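Minor capsid protein (Cafeteriavirus-dependent mavirus, PDB 6G42) forms the penton of the virophage capsid, a five-subunit assembly whose subunits each carry a single jelly-roll, probably closing the fivefold vertices of the shell. Local coordinates at residues D35-S40 and N269-N274; T41-D46 and H263-T268. All coordinates share one frame; numbering follows the deposited sequence.

Contact 1 (D35-S40 and N269-N274); sequences DIFRSS and NFNRFN
Ile36 and Phe273 form the hydrogen-bonded pair of two antiparallel strands, 35-37 and 272-274, whose axes approach to 4.8 Å at 173°. The amide N of Ile36 donates to Phe273 O at 3.0 Å, and Phe273 N returns a bond to Ile36 O. On the buried side of the sheet the same two residues run alongside each other in the same direction. CB of Ile36 stands over one face of the Phe273 ring, a CH-pi contact 4.2 Å from the centroid, while its CD1 reaches ring atom CE2. Leu11 of strand 8-15 packs against both residues.

Asp35, Phe37, Arg272 and Asn274 share the other face. A chi1 of -172°, with CG anti to the backbone N, lays the Phe37 ring alongside the Arg272 side chain. The guanidinium stacks flat on it, planes 22° apart, with CZ 4.1 Å from the centroid in a cation-pi contact. Arg272 CD rests on the same ring face. Beside this pair, Asn274 ND2 donates to Asp35 OD1 at 2.8 Å, in its own amide plane but above that of the carboxylate; the same ND2 also hydrogen-bonds Ser33 OG. In a jelly-roll, strands far apart in sequence pair as antiparallel neighbours; here 33-37 joins 272-281, one face packed inward on strand 8-15, while Phe37 packs on Ile227 and Arg38 bonds to Leu218 O and Asn230 O of the second subunit.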
# COMPACT_ATOMS: atom_id res chain seq x y z
N ASP C 35 -35.84 5.44 7.10
CA ASP C 35 -36.60 4.97 8.25
C ASP C 35 -36.53 3.45 8.29
O ASP C 35 -37.10 2.78 7.43
CB ASP C 35 -38.07 5.42 8.17
CG ASP C 35 -38.22 6.93 8.32
OD1 ASP C 35 -37.53 7.55 9.16
OD2 ASP C 35 -39.07 7.50 7.59
N ILE C 36 -35.80 2.93 9.27
CA ILE C 36 -35.83 1.50 9.59
C ILE C 36 -37.08 1.27 10.42
O ILE C 36 -37.22 1.88 11.48
CB ILE C 36 -34.57 1.04 10.38
CG1 ILE C 36 -33.33 1.01 9.48
CG2 ILE C 36 -34.80 -0.33 11.02
CD1 ILE C 36 -32.63 2.34 9.34
N PHE C 37 -37.96 0.40 9.95
CA PHE C 37 -39.23 0.10 10.63
C PHE C 37 -39.50 -1.40 10.50
O PHE C 37 -39.49 -1.94 9.40
CB PHE C 37 -40.34 0.95 9.98
CG PHE C 37 -41.69 0.91 10.68
CD1 PHE C 37 -41.86 0.47 12.00
CD2 PHE C 37 -42.82 1.37 9.99
CE1 PHE C 37 -43.12 0.46 12.60
CE2 PHE C 37 -44.07 1.37 10.59
CZ PHE C 37 -44.22 0.91 11.89
N ARG C 38 -39.69 -2.06 11.64
CA ARG C 38 -39.86 -3.52 11.70
C ARG C 38 -41.10 -3.98 12.47
O ARG C 38 -41.68 -3.21 13.24
CB ARG C 38 -38.60 -4.15 12.30
CG ARG C 38 -37.34 -3.81 11.52
CD ARG C 38 -36.22 -4.81 11.78
NE ARG C 38 -36.50 -6.11 11.18
CZ ARG C 38 -36.38 -6.41 9.89
NH1 ARG C 38 -35.99 -5.50 9.00
NH2 ARG C 38 -36.66 -7.64 9.48
N SER C 39 -41.49 -5.24 12.27
CA SER C 39 -42.70 -5.80 12.89
C SER C 39 -42.55 -5.91 14.40
O SER C 39 -43.31 -5.28 15.15
CB SER C 39 -43.05 -7.17 12.30
OG SER C 39 -43.32 -7.06 10.92
N SER C 40 -41.57 -6.69 14.83
CA SER C 40 -41.27 -6.88 16.25
C SER C 40 -40.00 -6.12 16.63
O SER C 40 -39.32 -5.55 15.76
CB SER C 40 -41.12 -8.37 16.56
OG SER C 40 -40.14 -8.97 15.74
N ASN C 269 -35.98 -1.61 23.98
CA ASN C 269 -37.39 -1.82 23.61
C ASN C 269 -37.85 -1.20 22.28
O ASN C 269 -39.01 -1.35 21.90
CB ASN C 269 -38.32 -1.34 24.75
CG ASN C 269 -38.39 0.18 24.87
OD1 ASN C 269 -37.38 0.87 24.74
ND2 ASN C 269 -39.59 0.70 25.12
N PHE C 270 -36.95 -0.52 21.57
CA PHE C 270 -37.32 0.22 20.36
C PHE C 270 -37.65 -0.67 19.16
O PHE C 270 -37.23 -1.83 19.08
CB PHE C 270 -36.27 1.29 19.97
CG PHE C 270 -34.95 0.72 19.53
CD1 PHE C 270 -33.93 0.52 20.45
CD2 PHE C 270 -34.71 0.42 18.19
CE1 PHE C 270 -32.70 0.01 20.05
CE2 PHE C 270 -33.49 -0.10 17.79
CZ PHE C 270 -32.48 -0.30 18.72
N ASN C 271 -38.40 -0.08 18.25
CA ASN C 271 -38.99 -0.75 17.09
C ASN C 271 -38.58 -0.14 15.74
O ASN C 271 -38.48 -0.85 14.73
CB ASN C 271 -40.51 -0.66 17.26
CG ASN C 271 -41.27 -1.59 16.36
OD1 ASN C 271 -40.72 -2.54 15.80
ND2 ASN C 271 -42.56 -1.33 16.22
N ARG C 272 -38.37 1.17 15.73
CA ARG C 272 -37.99 1.90 14.54
C ARG C 272 -37.07 3.07 14.90
O ARG C 272 -37.05 3.54 16.04
CB ARG C 272 -39.25 2.43 13.83
CG ARG C 272 -40.08 3.42 14.63
CD ARG C 272 -41.46 3.62 14.04
NE ARG C 272 -41.45 4.49 12.86
CZ ARG C 272 -42.54 4.88 12.19
NH1 ARG C 272 -43.75 4.47 12.55
NH2 ARG C 272 -42.41 5.68 11.13
N PHE C 273 -36.31 3.52 13.90
CA PHE C 273 -35.46 4.71 14.04
C PHE C 273 -35.08 5.27 12.68
O PHE C 273 -35.25 4.62 11.65
CB PHE C 273 -34.20 4.41 14.88
CG PHE C 273 -33.34 3.30 14.32
CD1 PHE C 273 -33.61 1.97 14.63
CD2 PHE C 273 -32.25 3.59 13.51
CE1 PHE C 273 -32.82 0.95 14.14
CE2 PHE C 273 -31.45 2.57 13.01
CZ PHE C 273 -31.74 1.25 13.32
N ASN C 274 -34.56 6.49 12.71
CA ASN C 274 -34.13 7.21 11.52
C ASN C 274 -32.61 7.23 11.43
O ASN C 274 -31.92 7.33 12.45
CB ASN C 274 -34.66 8.64 11.56
CG ASN C 274 -34.42 9.39 10.27
OD1 ASN C 274 -33.48 10.20 10.17
ND2 ASN C 274 -35.24 9.12 9.27

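Contact 2 (T41-D46 and H263-T268); sequences TILDPD and HNILQT
Thr268 packs on the backbone of Asp44 and Pro45 where the loop 41-46 meets the chain leaving strand 248-264, and this is the tight part of the contact. Both CB and CG2 of Thr268 approach Asp44 O, CB at 3.4 Å. A chi1 of 52° turns Thr268 OG1 to Pro45 and leaves CG2 against Asp44 O. Leu43 also contributes here, its CB lying 3.9 Å from Thr268 O.

Deeper in, the segments share a single buried apolar touch, CD1 of Leu43 meeting CG2 of Ile265 at 4.0 Å, the two side chains crossing at a slant. The chi1 of -65° at Ile265 places the CG2 methyl anti to the backbone N, facing Leu43. Phe303 of strand 296-305 touches both side chains, and Tyr49 and Phe270 also pack on Leu43, so the pair belongs to a larger apolar cluster.

The looser, solvent side lies at the exposed Pro45. Thr268 OG1 is nearest CA of the Pro45 ring, at 3.5 Å, and the ring's CB is farther from it, at 4.1 Å.

No hydrogen bond spans the two segments. Their polar anchors lie elsewhere: Asp44 N bonds to Tyr49 OH, and Ile265 shares a backbone hydrogen bond with Tyr49. The contact thus depends on apolar fit and on carbon atoms set against carbonyl oxygens, with the neighbouring strand 49-62 supplying directional bonds to both sides.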
# COMPACT_ATOMS: atom_id res chain seq x y z
N THR C 41 -39.71 -6.08 17.93
CA THR C 41 -38.54 -5.38 18.45
C THR C 41 -37.24 -6.01 17.93
O THR C 41 -37.16 -7.23 17.76
CB THR C 41 -38.52 -5.36 19.99
OG1 THR C 41 -38.73 -6.68 20.50
CG2 THR C 41 -39.59 -4.43 20.53
N ILE C 42 -36.25 -5.16 17.69
CA ILE C 42 -34.98 -5.57 17.08
C ILE C 42 -34.07 -6.32 18.07
O ILE C 42 -33.50 -7.35 17.72
CB ILE C 42 -34.24 -4.34 16.50
CG1 ILE C 42 -35.10 -3.67 15.41
CG2 ILE C 42 -32.89 -4.73 15.90
CD1 ILE C 42 -34.78 -2.21 15.18
N LEU C 43 -33.97 -5.79 19.29
CA LEU C 43 -33.07 -6.31 20.34
C LEU C 43 -33.82 -7.07 21.45
O LEU C 43 -35.02 -6.86 21.67
CB LEU C 43 -32.29 -5.15 20.95
CG LEU C 43 -31.52 -4.24 19.98
CD1 LEU C 43 -31.02 -2.99 20.69
CD2 LEU C 43 -30.37 -5.00 19.34
N ASP C 44 -33.09 -7.94 22.15
CA ASP C 44 -33.62 -8.61 23.35
C ASP C 44 -33.66 -7.62 24.52
O ASP C 44 -32.76 -6.78 24.64
CB ASP C 44 -32.73 -9.80 23.78
CG ASP C 44 -32.70 -10.92 22.75
OD1 ASP C 44 -33.04 -10.69 21.57
OD2 ASP C 44 -32.31 -12.05 23.13
N PRO C 45 -34.70 -7.70 25.37
CA PRO C 45 -34.74 -6.84 26.56
C PRO C 45 -33.76 -7.25 27.68
O PRO C 45 -33.37 -6.40 28.47
CB PRO C 45 -36.19 -6.94 27.03
CG PRO C 45 -36.66 -8.26 26.53
CD PRO C 45 -35.93 -8.51 25.24
N ASP C 46 -33.38 -8.52 27.72
CA ASP C 46 -32.50 -9.04 28.79
C ASP C 46 -31.00 -8.72 28.64
O ASP C 46 -30.24 -8.92 29.59
CB ASP C 46 -32.67 -10.56 28.94
CG ASP C 46 -34.07 -10.96 29.41
OD1 ASP C 46 -34.80 -10.12 29.99
OD2 ASP C 46 -34.44 -12.13 29.21
N HIS C 263 -20.77 2.47 20.04
CA HIS C 263 -21.63 3.36 20.83
C HIS C 263 -22.60 2.53 21.64
O HIS C 263 -23.11 1.52 21.16
CB HIS C 263 -22.41 4.30 19.91
CG HIS C 263 -21.53 5.24 19.17
ND1 HIS C 263 -20.97 6.35 19.76
CD2 HIS C 263 -21.07 5.22 17.90
CE1 HIS C 263 -20.22 6.99 18.88
NE2 HIS C 263 -20.27 6.32 17.74
N ASN C 264 -22.86 2.96 22.87
CA ASN C 264 -23.75 2.24 23.78
C ASN C 264 -25.21 2.46 23.39
O ASN C 264 -25.62 3.60 23.16
CB ASN C 264 -23.53 2.69 25.22
CG ASN C 264 -22.23 2.17 25.80
OD1 ASN C 264 -21.30 2.94 26.06
ND2 ASN C 264 -22.16 0.86 26.03
N ILE C 265 -25.97 1.37 23.31
CA ILE C 265 -27.43 1.45 23.19
C ILE C 265 -28.00 1.54 24.60
O ILE C 265 -27.72 0.67 25.44
CB ILE C 265 -28.02 0.23 22.44
CG1 ILE C 265 -27.53 0.20 20.98
CG2 ILE C 265 -29.55 0.23 22.48
CD1 ILE C 265 -27.99 1.36 20.10
N LEU C 266 -28.79 2.58 24.85
CA LEU C 266 -29.34 2.87 26.18
C LEU C 266 -30.66 2.13 26.46
O LEU C 266 -30.92 1.76 27.61
CB LEU C 266 -29.53 4.38 26.35
CG LEU C 266 -28.30 5.27 26.08
CD1 LEU C 266 -28.68 6.74 26.15
CD2 LEU C 266 -27.15 4.98 27.04
N GLN C 267 -31.47 1.92 25.42
CA GLN C 267 -32.78 1.26 25.54
C GLN C 267 -32.91 0.10 24.55
O GLN C 267 -32.54 0.24 23.39
CB GLN C 267 -33.91 2.26 25.29
CG GLN C 267 -33.76 3.58 26.02
CD GLN C 267 -34.96 4.50 25.82
OE1 GLN C 267 -34.84 5.55 25.19
NE2 GLN C 267 -36.11 4.11 26.35
N THR C 268 -33.47 -1.01 25.01
CA THR C 268 -33.63 -2.23 24.21
C THR C 268 -35.00 -2.40 23.56
O THR C 268 -35.17 -3.26 22.69
CB THR C 268 -33.39 -3.48 25.09
OG1 THR C 268 -34.21 -3.40 26.27
CG2 THR C 268 -31.93 -3.57 25.51

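Overall arrangement
From the N terminus the chain runs through strand 33-37 and the turn after it, 35-40 being the first half of contact 1, and passes directly into 41-46, the first half of contact 2, before strand 49-62. More than 200 residues later, strand 248-264 leads through 263-268 into 269-274 and strand 272-281. Contact 2 therefore closes a loop nested inside the one closed by contact 1. Their centres are about 12 Å apart, and Phe270 bridges them: CE1 meets Leu43 CD1 at 3.5 Å and CE2 meets Ile42 CD1 at 3.6 Å. Together they join two connections between the sheets, one from 33-37 to 49-62 and the other from 248-264 to 272-281, at one end of the jelly-roll.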